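Long-range contacts in protein tyrosine phosphatase-like protein (Leishmania major, PDB 3S4O), which has protein tyrosine phosphatase activity, hydrolysing phosphotyrosine in proteins, and may act as a virulence factor supporting the parasite's survival inside host macrophages: residues T8-C13 / F25-A30; H50-C55 / I112-V117; H72-D77 / D88-L93; G79-R84 / N155-H160. One frame throughout, in Å; residues are numbered along the deposited sequence.

Contact 1: T8-C13 / F25-A30; sequences TLIDCC and FLILDA
Thr-8 and Ile-27 exchange two backbone hydrogen bonds: Thr-8 N gives to Ile-27 O at 3.0 Å, and Ile-27 N returns to Thr-8 O at 2.9 Å. Two residues further on, Ile-10 and Phe-25 repeat the arrangement, with Ile-10 N at 2.7 Å from Phe-25 O and Phe-25 N at 2.8 Å from Ile-10 O. Leu-9 and Leu-26 form the non-hydrogen-bonded pair between them, and there Leu-9 CA-H points at Phe-25 O, 3.3 Å from CA. On the face shared by Thr-8, Ile-10, Phe-25 and Ile-27, the two isoleucines meet diagonally through their CD1 methyls, 4.0 Å apart. Both have CG1 anti to the carbonyl carbon (chi1 -53° in Ile-10, -58° in Ile-27), which aims these methyls at one another. Cys-12 CB comes up to the edge of the Phe-25 ring, 3.7 Å from CE2. Behind this layer, Val-127 and Ala-130 of helix 122-133 pack on Phe-25, while Ile-146 of helix 139-149 packs on Ile-10. Thr-8 OG1 turns to Arg-150, and strand 21-28 bonds on its other side to strand 111-115. The hairpin is thus the antiparallel end of a mixed sheet: main-chain bonds set its register, and purely apolar contacts join its side chains across the strands.

Contact 2: H50-C55 / I112-V117; sequences HLVRVC and IGVHCV. With THJ (thiosulfate), chain C.
Ile-112 starts the pairing by setting CG1 4.1 Å from CB of His-50, whose ring nitrogens are engaged elsewhere, by Glu-97 and His-72. Gly-113 then bonds in both directions: its N gives to His-50 O at 2.8 Å, and its O takes Val-52 N at 2.8 Å. Leu-51 CD1 lies 3.9 Å from Gly-113 O, close to where a CB would stand on this residue. Val-114 CG1 packs by Val-52 on the opposite face of the sheet. These are neighbouring parallel strands in the middle of the phosphatase sheet, and the second runs into the family's signature sequence, HCxxGxxR, whose phosphate-binding P-loop begins where the strand ends. His-115 N reaches Val-52 O at 3.0 Å. With chi1 75° its CG stands between the backbone N and the carbonyl carbon, bringing the ring across to the other strand, CE1 3.4 Å from Arg-53 CB. Tyr-59 OH holds NE2 of the same ring, and ND1 makes a weak bond to Cys-116 O. Cys-116, the predicted phosphocysteine residue, packs CB against Val-54 CG2. A Cys-55 to Cys-116 disulfide is established for this protein, but in one of the two modelled Cys-55 conformers SG stands 4.5 Å from Cys-116 SG, so this copy does not represent it. Val-117 N closes the segment with a weak 3.5 Å bond to thiosulfate O3, an anion also held by Ala-118 N and Arg-122 NE.

Contact 3: H72-D77 / D88-L93; sequences HSWPFD and DSWLKL
The indole of Trp-74 plugs against the first turns of helix 84-103 in an aromatic and aliphatic contact without a hydrogen bond across it, just beyond the end of the edge strand 70-73. Ser-89 CB sits over one face of the six-membered ring, 3.9 Å from its centroid and only 12° off the normal, a CH-pi contact. The opposite face is backed from within its own segment by His-72 CB, 3.5 Å above the plane, so the indole is sandwiched. With CG anti to the carbonyl carbon (chi1 -54°), Trp-74 drives the far rim of its ring toward the helix, where CH2 comes 3.6 Å from Ser-89 O. Its CZ3 meets Trp-90 CE3 at 3.9 Å, each atom near the plane of the other indole, so the two rings touch by their edges and do not stack. Leu-93 bridges the neighbouring side chains by its two branches: CD2 touches Trp-74 CH2 at 3.9 Å and also lies over one face of the His-72 ring, while CD1 comes 3.9 Å from His-72 NE2. Both outer groups are steadied from elsewhere, His-72 NE2 by His-50 ND1 and Trp-90 NE1 by Leu-126 O. The helix belongs to the crossover from strand 70-73 to the parallel strand 111-115, a beta-alpha-beta unit. Trp-74 also opens the sequence WPFDD, which matches the WPD loop of protein tyrosine phosphatases and leads to Asp-78, the inferred proton donor; the packing on the helix thus lies at the start of that loop.

Contact 4: G79-R84 / N155-H160; sequences GAPPTR and NQTQMH
Asn-155 holds CG between its backbone N and carbonyl carbon (chi1 70°), which turns its amide both toward the loop at Gly-79 and back over the start of its own helix. Gln-158, with CG anti to the carbonyl carbon (chi1 -72°) and the chain extended beyond, carries its amide alongside. Each amide gives one N-H to the loop: Asn-155 ND2 is 2.9 Å from Gly-79 O and Gln-158 NE2 2.9 Å from Ala-80 O. Both bonds are nearly straight at the hydrogen and lie in the plane of the donating amide. They arrive differently at the acceptor, since NE2 stands well above the Ala-80 carbonyl plane, 49° out of it, and ND2 is only moderately tilted from that of Gly-79. Gln-158 NE2 has a second acceptor in a water 3.2 Å away, which also takes Gly-79 N at 2.9 Å, so the buried amide nitrogen is fully used. Beside the polar groups, Thr-157 CG2 touches the Pro-81 ring at CD, 3.9 Å away. Pro-81 and Pro-82 lean further on Trp-161, and Ile-125 of helix 122-133 packs on both Pro-82 and Gln-158. The two amide oxygens bind within the helix segment: Asn-155 OD1 accepts from Gln-158 N at 2.8 Å, and Gln-158 OE1 from Asn-155 N at 2.9 Å. This reciprocal pair is a capping box at the N-terminus of helix 156-164, and its spare N-H groups clip down the loop that directly follows Asp-78, the inferred general acid of the phosphatase site.

Contacts 1 and 2 are the buried pair, both built on main-chain bonds within one sheet: strand 21-28 of the first lies beside strand 111-115 of the second, antiparallel pairing giving way to parallel. Contact 3 is only partly buried. It shares the sheet through strand 70-73, next to 48-53, and relies on rings and methyls where a helix covers the sheet; Phe-25 of contact 1 and Val-52 of contact 2 reach its two tryptophans. Contact 4 lies at the surface and works by side-chain amides gripping loop carbonyls, touching contact 3 through Phe-76. Contact 2 leads into the P-loop, and contacts 3 and 4 bracket the acid loop in sequence.

Contact 1: T8-C13 / F25-A30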
loop_
_atom_site.group_PDB
_atom_site.type_symbol
_atom_site.label_atom_id
_atom_site.label_comp_id
_atom_site.label_asym_id
_atom_site.label_seq_id
_atom_site.Cartn_x
_atom_site.Cartn_y
_atom_site.Cartn_z
ATOM N N THR A 8 4.713 -9.088 1.075
ATOM C CA THR A 8 3.703 -9.694 0.226
ATOM C C THR A 8 3.450 -8.764 -0.946
ATOM O O THR A 8 3.051 -7.620 -0.748
ATOM C CB THR A 8 2.399 -9.889 1.017
ATOM O OG1 THR A 8 2.636 -10.798 2.096
ATOM C CG2 THR A 8 1.298 -10.420 0.152
ATOM N N LEU A 9 3.709 -9.249 -2.159
ATOM C CA LEU A 9 3.494 -8.468 -3.384
ATOM C C LEU A 9 2.082 -8.688 -3.910
ATOM O O LEU A 9 1.695 -9.817 -4.241
ATOM C CB LEU A 9 4.515 -8.849 -4.458
ATOM C CG LEU A 9 4.484 -8.082 -5.789
ATOM C CD1 LEU A 9 4.737 -6.604 -5.571
ATOM C CD2 LEU A 9 5.532 -8.653 -6.728
ATOM N N ILE A 10 1.314 -7.607 -3.976
ATOM C CA ILE A 10 -0.031 -7.643 -4.555
ATOM C C ILE A 10 -0.112 -6.693 -5.735
ATOM O O ILE A 10 0.064 -5.489 -5.579
ATOM C CB ILE A 10 -1.147 -7.257 -3.549
ATOM C CG1 ILE A 10 -1.047 -8.112 -2.279
ATOM C CG2 ILE A 10 -2.508 -7.441 -4.211
ATOM C CD1 ILE A 10 -2.354 -8.283 -1.510
ATOM N N ASP A 11 -0.392 -7.244 -6.911
ATOM C CA ASP A 11 -0.529 -6.440 -8.116
ATOM C C ASP A 11 -1.950 -5.900 -8.273
ATOM O O ASP A 11 -2.929 -6.621 -8.116
ATOM C CB ASP A 11 -0.148 -7.247 -9.363
ATOM C CG ASP A 11 1.357 -7.466 -9.494
ATOM O OD1 ASP A 11 2.143 -6.768 -8.815
ATOM O OD2 ASP A 11 1.750 -8.345 -10.281
ATOM N N CYS A 12 -2.041 -4.611 -8.563
ATOM C CA CYS A 12 -3.292 -3.988 -8.972
ATOM C C CYS A 12 -3.232 -3.800 -10.485
ATOM O O CYS A 12 -2.408 -3.034 -10.989
ATOM C CB CYS A 12 -3.489 -2.638 -8.280
ATOM S SG CYS A 12 -5.028 -1.805 -8.713
ATOM N N CYS A 13 -4.126 -4.488 -11.189
ATOM C CA CYS A 13 -4.091 -4.552 -12.648
ATOM C C CYS A 13 -5.111 -3.649 -13.340
ATOM O O CYS A 13 -6.161 -3.344 -12.789
ATOM C CB CYS A 13 -4.294 -5.999 -13.105
ATOM S SG CYS A 13 -2.988 -7.118 -12.525
ATOM N N PHE A 25 1.867 -3.381 -5.200
ATOM C CA PHE A 25 1.817 -3.112 -3.760
ATOM C C PHE A 25 2.590 -4.132 -2.947
ATOM O O PHE A 25 2.465 -5.343 -3.153
ATOM C CB PHE A 25 0.380 -3.033 -3.257
ATOM C CG PHE A 25 -0.383 -1.889 -3.844
ATOM C CD1 PHE A 25 -0.039 -0.586 -3.526
ATOM C CD2 PHE A 25 -1.420 -2.115 -4.738
ATOM C CE1 PHE A 25 -0.716 0.480 -4.073
ATOM C CE2 PHE A 25 -2.112 -1.052 -5.291
ATOM C CZ PHE A 25 -1.757 0.250 -4.966
ATOM N N LEU A 26 3.406 -3.615 -2.034
ATOM C CA LEU A 26 4.136 -4.426 -1.085
ATOM C C LEU A 26 3.590 -4.180 0.301
ATOM O O LEU A 26 3.700 -3.068 0.810
ATOM C CB LEU A 26 5.612 -4.053 -1.079
ATOM C CG LEU A 26 6.573 -4.789 -1.990
ATOM C CD1 LEU A 26 7.958 -4.158 -1.799
ATOM C CD2 LEU A 26 6.613 -6.295 -1.665
ATOM N N ILE A 27 2.985 -5.201 0.899
ATOM C CA ILE A 27 2.635 -5.171 2.306
ATOM C C ILE A 27 3.854 -5.654 3.101
ATOM O O ILE A 27 4.315 -6.776 2.939
ATOM C CB ILE A 27 1.425 -6.057 2.658
ATOM C CG1 ILE A 27 0.179 -5.651 1.851
ATOM C CG2 ILE A 27 1.103 -5.909 4.167
ATOM C CD1 ILE A 27 -0.944 -6.657 1.910
ATOM N N LEU A 28 4.372 -4.780 3.954
ATOM C CA LEU A 28 5.642 -5.011 4.641
ATOM C C LEU A 28 5.492 -4.967 6.140
ATOM O O LEU A 28 4.567 -4.357 6.658
ATOM C CB LEU A 28 6.682 -3.942 4.260
ATOM C CG LEU A 28 7.043 -3.721 2.786
ATOM C CD1 LEU A 28 7.393 -2.227 2.530
ATOM C CD2 LEU A 28 8.214 -4.613 2.382
ATOM N N ASP A 29 6.442 -5.588 6.828
ATOM C CA ASP A 29 6.655 -5.337 8.247
ATOM C C ASP A 29 7.358 -3.996 8.448
ATOM O O ASP A 29 8.065 -3.504 7.567
ATOM C CB ASP A 29 7.496 -6.443 8.890
ATOM C CG ASP A 29 6.679 -7.678 9.222
ATOM O OD1 ASP A 29 5.429 -7.613 9.122
ATOM O OD2 ASP A 29 7.283 -8.710 9.598
ATOM N N ALA A 30 7.142 -3.415 9.616
ATOM C CA ALA A 30 7.856 -2.224 10.029
ATOM C C ALA A 30 9.318 -2.585 10.266
ATOM O O ALA A 30 9.623 -3.698 10.699
ATOM C CB ALA A 30 7.248 -1.653 11.307
#

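Contact 2: H50-C55 / I112-V117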
loop_
_atom_site.group_PDB
_atom_site.type_symbol
_atom_site.label_atom_id
_atom_site.label_comp_id
_atom_site.label_asym_id
_atom_site.label_seq_id
_atom_site.Cartn_x
_atom_site.Cartn_y
_atom_site.Cartn_z
ATOM N N HIS A 50 7.411 4.768 -3.154
ATOM C CA HIS A 50 6.657 5.377 -2.058
ATOM C C HIS A 50 6.552 4.394 -0.891
ATOM O O HIS A 50 6.283 3.219 -1.092
ATOM C CB HIS A 50 5.241 5.737 -2.522
ATOM C CG HIS A 50 5.194 6.846 -3.524
ATOM N ND1 HIS A 50 5.436 8.162 -3.186
ATOM C CD2 HIS A 50 4.938 6.839 -4.855
ATOM C CE1 HIS A 50 5.348 8.918 -4.268
ATOM N NE2 HIS A 50 5.043 8.139 -5.296
ATOM N N LEU A 51 6.784 4.890 0.312
ATOM C CA LEU A 51 6.599 4.108 1.529
ATOM C C LEU A 51 5.575 4.799 2.398
ATOM O O LEU A 51 5.750 5.960 2.767
ATOM C CB LEU A 51 7.902 3.931 2.300
ATOM C CG LEU A 51 7.862 2.973 3.509
ATOM C CD1 LEU A 51 7.452 1.560 3.152
ATOM C CD2 LEU A 51 9.215 2.962 4.215
ATOM N N VAL A 52 4.496 4.080 2.692
ATOM C CA VAL A 52 3.395 4.602 3.498
ATOM C C VAL A 52 3.387 3.898 4.842
ATOM O O VAL A 52 3.279 2.665 4.924
ATOM C CB VAL A 52 2.031 4.411 2.790
ATOM C CG1 VAL A 52 0.874 4.979 3.633
ATOM C CG2 VAL A 52 2.052 5.068 1.422
ATOM N N ARG A 53 3.544 4.665 5.906
ATOM C CA ARG A 53 3.393 4.076 7.231
ATOM C C ARG A 53 2.095 4.540 7.852
ATOM O O ARG A 53 1.832 5.737 7.960
ATOM C CB ARG A 53 4.590 4.326 8.147
ATOM C CG ARG A 53 4.968 5.744 8.363
ATOM C CD ARG A 53 6.377 5.813 8.951
ATOM N NE ARG A 53 6.675 7.146 9.453
ATOM C CZ ARG A 53 7.645 7.439 10.314
ATOM N NH1 ARG A 53 8.443 6.492 10.793
ATOM N NH2 ARG A 53 7.808 8.697 10.695
ATOM N N VAL A 54 1.284 3.565 8.243
ATOM C CA VAL A 54 -0.038 3.835 8.779
ATOM C C VAL A 54 -0.096 3.608 10.297
ATOM O O VAL A 54 -1.177 3.642 10.870
ATOM C CB VAL A 54 -1.127 3.015 8.036
ATOM C CG1 VAL A 54 -1.255 3.489 6.589
ATOM C CG2 VAL A 54 -0.823 1.532 8.056
ATOM N N CYS A 55 1.076 3.441 10.925
ATOM C CA CYS A 55 1.201 3.192 12.372
ATOM C C CYS A 55 1.869 4.394 13.002
ATOM O O CYS A 55 2.307 5.299 12.295
ATOM C CB CYS A 55 2.090 1.970 12.657
ATOM S SG CYS A 55 3.791 2.114 11.976
ATOM N N ILE A 112 4.792 0.381 -4.510
ATOM C CA ILE A 112 4.407 1.225 -3.400
ATOM C C ILE A 112 4.326 0.352 -2.177
ATOM O O ILE A 112 3.598 -0.632 -2.161
ATOM C CB ILE A 112 3.065 1.934 -3.674
ATOM C CG1 ILE A 112 3.247 2.943 -4.824
ATOM C CG2 ILE A 112 2.517 2.620 -2.399
ATOM C CD1 ILE A 112 2.020 3.120 -5.651
ATOM N N GLY A 113 5.110 0.695 -1.165
ATOM C CA GLY A 113 5.162 -0.074 0.072
ATOM C C GLY A 113 4.248 0.485 1.138
ATOM O O GLY A 113 4.031 1.691 1.214
ATOM N N VAL A 114 3.705 -0.412 1.955
ATOM C CA VAL A 114 2.837 -0.051 3.061
ATOM C C VAL A 114 3.120 -0.935 4.275
ATOM O O VAL A 114 3.091 -2.150 4.183
ATOM C CB VAL A 114 1.333 -0.164 2.701
ATOM C CG1 VAL A 114 0.487 0.502 3.771
ATOM C CG2 VAL A 114 1.034 0.463 1.350
ATOM N N HIS A 115 3.405 -0.310 5.411
ATOM C CA HIS A 115 3.605 -1.056 6.653
ATOM C C HIS A 115 2.879 -0.456 7.845
ATOM O O HIS A 115 2.569 0.726 7.878
ATOM C CB HIS A 115 5.104 -1.246 6.969
ATOM C CG HIS A 115 5.795 -0.019 7.480
ATOM N ND1 HIS A 115 5.652 0.424 8.778
ATOM C CD2 HIS A 115 6.661 0.833 6.883
ATOM C CE1 HIS A 115 6.376 1.514 8.948
ATOM N NE2 HIS A 115 7.004 1.780 7.816
ATOM N N CYS A 116 2.597 -1.308 8.818
ATOM C CA CYS A 116 2.183 -0.856 10.133
ATOM C C CYS A 116 3.035 -1.621 11.153
ATOM O O CYS A 116 4.199 -1.280 11.355
ATOM C CB CYS A 116 0.679 -1.045 10.315
ATOM S SG CYS A 116 -0.145 -0.043 11.610
ATOM N N VAL A 117 2.461 -2.628 11.808
ATOM C CA VAL A 117 3.230 -3.619 12.566
ATOM C C VAL A 117 2.980 -5.023 12.019
ATOM O O VAL A 117 3.823 -5.560 11.301
ATOM C CB VAL A 117 2.919 -3.588 14.081
ATOM C CG1 VAL A 117 4.041 -4.276 14.852
ATOM C CG2 VAL A 117 2.725 -2.165 14.576
HETATM S S1 THJ C . -1.762 -3.812 11.278
HETATM O O1 THJ C . -2.546 -2.632 11.706
HETATM O O2 THJ C . -2.646 -5.002 11.267
HETATM O O3 THJ C . -0.667 -4.063 12.244
HETATM S S2 THJ C . -1.039 -3.510 9.498
#

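Contact 3: H72-D77 / D88-L93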
loop_
_atom_site.group_PDB
_atom_site.type_symbol
_atom_site.label_atom_id
_atom_site.label_comp_id
_atom_site.label_asym_id
_atom_site.label_seq_id
_atom_site.Cartn_x
_atom_site.Cartn_y
_atom_site.Cartn_z
ATOM N N HIS A 72 5.530 8.601 3.587
ATOM C CA HIS A 72 4.248 9.205 3.899
ATOM C C HIS A 72 3.776 8.658 5.250
ATOM O O HIS A 72 3.585 7.460 5.401
ATOM C CB HIS A 72 3.220 8.871 2.809
ATOM C CG HIS A 72 3.655 9.213 1.414
ATOM N ND1 HIS A 72 3.340 10.407 0.802
ATOM C CD2 HIS A 72 4.354 8.501 0.495
ATOM C CE1 HIS A 72 3.852 10.428 -0.418
ATOM N NE2 HIS A 72 4.474 9.281 -0.630
ATOM N N SER A 73 3.594 9.542 6.220
ATOM C CA SER A 73 3.229 9.141 7.589
ATOM C C SER A 73 1.777 9.490 7.852
ATOM O O SER A 73 1.464 10.607 8.251
ATOM C CB SER A 73 4.141 9.824 8.623
ATOM O OG SER A 73 5.513 9.516 8.394
ATOM N N TRP A 74 0.895 8.526 7.607
ATOM C CA TRP A 74 -0.551 8.718 7.734
ATOM C C TRP A 74 -1.161 7.767 8.763
ATOM O O TRP A 74 -1.833 6.822 8.401
ATOM C CB TRP A 74 -1.240 8.480 6.387
ATOM C CG TRP A 74 -0.707 9.293 5.258
ATOM C CD1 TRP A 74 -0.092 10.496 5.331
ATOM C CD2 TRP A 74 -0.759 8.949 3.878
ATOM N NE1 TRP A 74 0.257 10.919 4.080
ATOM C CE2 TRP A 74 -0.149 9.989 3.168
ATOM C CE3 TRP A 74 -1.263 7.852 3.174
ATOM C CZ2 TRP A 74 -0.033 9.982 1.783
ATOM C CZ3 TRP A 74 -1.137 7.833 1.810
ATOM C CH2 TRP A 74 -0.518 8.892 1.121
ATOM N N PRO A 75 -0.925 7.999 10.041
ATOM C CA PRO A 75 -1.440 7.070 11.050
ATOM C C PRO A 75 -2.962 7.043 11.148
ATOM O O PRO A 75 -3.612 8.087 11.064
ATOM C CB PRO A 75 -0.851 7.609 12.357
ATOM C CG PRO A 75 -0.732 9.071 12.134
ATOM C CD PRO A 75 -0.395 9.228 10.659
ATOM N N PHE A 76 -3.511 5.849 11.322
ATOM C CA PHE A 76 -4.879 5.696 11.825
ATOM C C PHE A 76 -4.949 4.536 12.833
ATOM O O PHE A 76 -4.001 3.756 12.965
ATOM C CB PHE A 76 -5.938 5.603 10.695
ATOM C CG PHE A 76 -5.737 4.468 9.703
ATOM C CD1 PHE A 76 -4.784 4.535 8.691
ATOM C CD2 PHE A 76 -6.573 3.366 9.744
ATOM C CE1 PHE A 76 -4.652 3.490 7.770
ATOM C CE2 PHE A 76 -6.451 2.341 8.836
ATOM C CZ PHE A 76 -5.491 2.390 7.848
ATOM N N ASP A 77 -6.058 4.456 13.568
ATOM C CA ASP A 77 -6.159 3.588 14.754
ATOM C C ASP A 77 -6.184 2.102 14.415
ATOM O O ASP A 77 -6.784 1.696 13.421
ATOM C CB ASP A 77 -7.421 3.886 15.560
ATOM C CG ASP A 77 -7.580 5.356 15.916
ATOM O OD1 ASP A 77 -6.565 6.095 15.936
ATOM O OD2 ASP A 77 -8.743 5.758 16.191
ATOM N N ASP A 88 -8.374 9.970 1.338
ATOM C CA ASP A 88 -8.216 11.013 0.321
ATOM C C ASP A 88 -6.746 11.210 -0.049
ATOM O O ASP A 88 -6.428 11.422 -1.209
ATOM C CB ASP A 88 -8.863 12.326 0.771
ATOM C CG ASP A 88 -10.396 12.261 0.744
ATOM O OD1 ASP A 88 -10.955 11.360 0.062
ATOM O OD2 ASP A 88 -11.050 13.105 1.408
ATOM N N SER A 89 -5.861 11.114 0.939
ATOM C CA SER A 89 -4.421 11.268 0.692
ATOM C C SER A 89 -3.882 10.106 -0.142
ATOM O O SER A 89 -3.020 10.288 -0.980
ATOM C CB SER A 89 -3.654 11.364 2.015
ATOM O OG SER A 89 -3.739 12.671 2.582
ATOM N N TRP A 90 -4.418 8.918 0.123
ATOM C CA TRP A 90 -4.052 7.675 -0.557
ATOM C C TRP A 90 -4.476 7.727 -1.998
ATOM O O TRP A 90 -3.671 7.470 -2.892
ATOM C CB TRP A 90 -4.717 6.493 0.159
ATOM C CG TRP A 90 -4.480 5.073 -0.339
ATOM C CD1 TRP A 90 -5.442 4.135 -0.569
ATOM C CD2 TRP A 90 -3.223 4.401 -0.546
ATOM N NE1 TRP A 90 -4.871 2.947 -0.953
ATOM C CE2 TRP A 90 -3.509 3.087 -0.947
ATOM C CE3 TRP A 90 -1.890 4.788 -0.445
ATOM C CZ2 TRP A 90 -2.511 2.158 -1.241
ATOM C CZ3 TRP A 90 -0.897 3.861 -0.757
ATOM C CH2 TRP A 90 -1.216 2.565 -1.138
ATOM N N LEU A 91 -5.731 8.100 -2.231
ATOM C CA LEU A 91 -6.237 8.216 -3.592
ATOM C C LEU A 91 -5.507 9.324 -4.357
ATOM O O LEU A 91 -5.245 9.188 -5.558
ATOM C CB LEU A 91 -7.751 8.478 -3.613
ATOM C CG LEU A 91 -8.705 7.432 -3.024
ATOM C CD1 LEU A 91 -10.137 8.032 -2.939
ATOM C CD2 LEU A 91 -8.711 6.157 -3.822
ATOM N N LYS A 92 -5.169 10.410 -3.662
ATOM C CA LYS A 92 -4.440 11.518 -4.297
ATOM C C LYS A 92 -3.081 11.038 -4.815
ATOM O O LYS A 92 -2.699 11.330 -5.947
ATOM C CB LYS A 92 -4.234 12.700 -3.335
ATOM C CG LYS A 92 -3.409 13.860 -3.938
ATOM C CD LYS A 92 -4.178 14.607 -5.023
ATOM C CE LYS A 92 -3.427 15.819 -5.537
ATOM N NZ LYS A 92 -4.339 16.854 -6.121
ATOM N N LEU A 93 -2.369 10.304 -3.962
ATOM C CA LEU A 93 -1.072 9.716 -4.306
ATOM C C LEU A 93 -1.186 8.748 -5.495
ATOM O O LEU A 93 -0.377 8.768 -6.406
ATOM C CB LEU A 93 -0.488 8.973 -3.095
ATOM C CG LEU A 93 0.761 8.106 -3.299
ATOM C CD1 LEU A 93 1.983 8.945 -3.664
ATOM C CD2 LEU A 93 1.044 7.278 -2.066
#

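Contact 4: G79-R84 / N155-H160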
loop_
_atom_site.group_PDB
_atom_site.type_symbol
_atom_site.label_atom_id
_atom_site.label_comp_id
_atom_site.label_asym_id
_atom_site.label_seq_id
_atom_site.Cartn_x
_atom_site.Cartn_y
_atom_site.Cartn_z
ATOM N N GLY A 79 -7.298 -1.592 14.176
ATOM C CA GLY A 79 -8.599 -2.204 14.026
ATOM C C GLY A 79 -9.586 -1.330 13.281
ATOM O O GLY A 79 -10.714 -1.746 13.042
ATOM N N ALA A 80 -9.165 -0.123 12.910
ATOM C CA ALA A 80 -10.075 0.858 12.322
ATOM C C ALA A 80 -9.979 0.829 10.822
ATOM O O ALA A 80 -8.984 0.373 10.288
ATOM C CB ALA A 80 -9.766 2.271 12.833
ATOM N N PRO A 81 -11.007 1.321 10.137
ATOM C CA PRO A 81 -10.856 1.628 8.719
ATOM C C PRO A 81 -10.059 2.919 8.555
ATOM O O PRO A 81 -9.921 3.658 9.529
ATOM C CB PRO A 81 -12.289 1.840 8.233
ATOM C CG PRO A 81 -13.187 1.505 9.368
ATOM C CD PRO A 81 -12.383 1.566 10.609
ATOM N N PRO A 82 -9.530 3.198 7.363
ATOM C CA PRO A 82 -8.904 4.496 7.126
ATOM C C PRO A 82 -9.865 5.619 7.442
ATOM O O PRO A 82 -11.044 5.555 7.092
ATOM C CB PRO A 82 -8.616 4.493 5.617
ATOM C CG PRO A 82 -8.799 3.121 5.182
ATOM C CD PRO A 82 -9.795 2.512 6.090
ATOM N N THR A 83 -9.375 6.635 8.123
ATOM C CA THR A 83 -10.112 7.890 8.184
ATOM C C THR A 83 -10.300 8.472 6.771
ATOM O O THR A 83 -9.657 8.058 5.792
ATOM C CB THR A 83 -9.397 8.934 9.065
ATOM O OG1 THR A 83 -8.145 9.272 8.463
ATOM C CG2 THR A 83 -9.150 8.402 10.452
ATOM N N ARG A 84 -11.224 9.408 6.664
ATOM C CA ARG A 84 -11.443 10.105 5.400
ATOM C C ARG A 84 -10.195 10.856 4.920
ATOM O O ARG A 84 -9.912 10.884 3.727
ATOM C CB ARG A 84 -12.629 11.077 5.530
ATOM C CG ARG A 84 -13.180 11.658 4.220
ATOM C CD ARG A 84 -13.428 10.610 3.125
ATOM N NE ARG A 84 -14.718 9.929 3.246
ATOM C CZ ARG A 84 -15.301 9.233 2.265
ATOM N NH1 ARG A 84 -14.721 9.113 1.069
ATOM N NH2 ARG A 84 -16.478 8.648 2.482
ATOM N N ASN A 155 -10.076 -7.104 9.659
ATOM C CA ASN A 155 -11.117 -7.434 10.635
ATOM C C ASN A 155 -12.501 -7.092 10.115
ATOM O O ASN A 155 -12.662 -6.591 9.007
ATOM C CB ASN A 155 -10.854 -6.791 12.019
ATOM C CG ASN A 155 -11.039 -5.274 12.040
ATOM O OD1 ASN A 155 -11.713 -4.692 11.196
ATOM N ND2 ASN A 155 -10.437 -4.633 13.031
ATOM N N GLN A 156 -13.494 -7.348 10.947
ATOM C CA GLN A 156 -14.883 -7.265 10.545
ATOM C C GLN A 156 -15.296 -5.826 10.185
ATOM O O GLN A 156 -15.969 -5.606 9.178
ATOM C CB GLN A 156 -15.757 -7.815 11.671
ATOM C CG GLN A 156 -15.322 -9.190 12.208
ATOM C CD GLN A 156 -14.756 -9.152 13.656
ATOM O OE1 GLN A 156 -15.493 -9.358 14.625
ATOM N NE2 GLN A 156 -13.448 -8.906 13.792
ATOM N N THR A 157 -14.893 -4.868 11.019
ATOM C CA THR A 157 -15.158 -3.442 10.786
ATOM C C THR A 157 -14.510 -2.954 9.486
ATOM O O THR A 157 -15.128 -2.223 8.722
ATOM C CB THR A 157 -14.620 -2.566 11.950
ATOM O OG1 THR A 157 -15.233 -2.955 13.193
ATOM C CG2 THR A 157 -14.929 -1.108 11.712
ATOM N N GLN A 158 -13.268 -3.366 9.248
ATOM C CA GLN A 158 -12.571 -3.028 8.008
ATOM C C GLN A 158 -13.282 -3.661 6.803
ATOM O O GLN A 158 -13.388 -3.052 5.731
ATOM C CB GLN A 158 -11.099 -3.460 8.081
ATOM C CG GLN A 158 -10.271 -2.580 9.030
ATOM C CD GLN A 158 -9.018 -3.241 9.579
ATOM O OE1 GLN A 158 -8.814 -4.452 9.456
ATOM N NE2 GLN A 158 -8.167 -2.434 10.198
HETATM N N MSE A 159 -13.808 -4.864 7.013
HETATM C CA MSE A 159 -14.535 -5.590 5.976
HETATM C C MSE A 159 -15.804 -4.822 5.594
HETATM O O MSE A 159 -16.083 -4.600 4.421
HETATM C CB MSE A 159 -14.871 -7.000 6.484
HETATM C CG MSE A 159 -15.329 -7.988 5.439
HETATM SE SE MSE A 159 -15.042 -9.856 6.035
HETATM C CE MSE A 159 -14.263 -9.551 7.805
ATOM N N HIS A 160 -16.561 -4.411 6.600
ATOM C CA HIS A 160 -17.802 -3.667 6.389
ATOM C C HIS A 160 -17.545 -2.367 5.630
ATOM O O HIS A 160 -18.263 -2.040 4.681
ATOM C CB HIS A 160 -18.514 -3.386 7.722
ATOM C CG HIS A 160 -19.347 -4.533 8.225
ATOM N ND1 HIS A 160 -19.267 -5.010 9.518
ATOM C CD2 HIS A 160 -20.283 -5.294 7.606
ATOM C CE1 HIS A 160 -20.112 -6.014 9.673
ATOM N NE2 HIS A 160 -20.745 -6.204 8.529
HETATM O O HOH W 1 -5.829 -3.179 12.187
#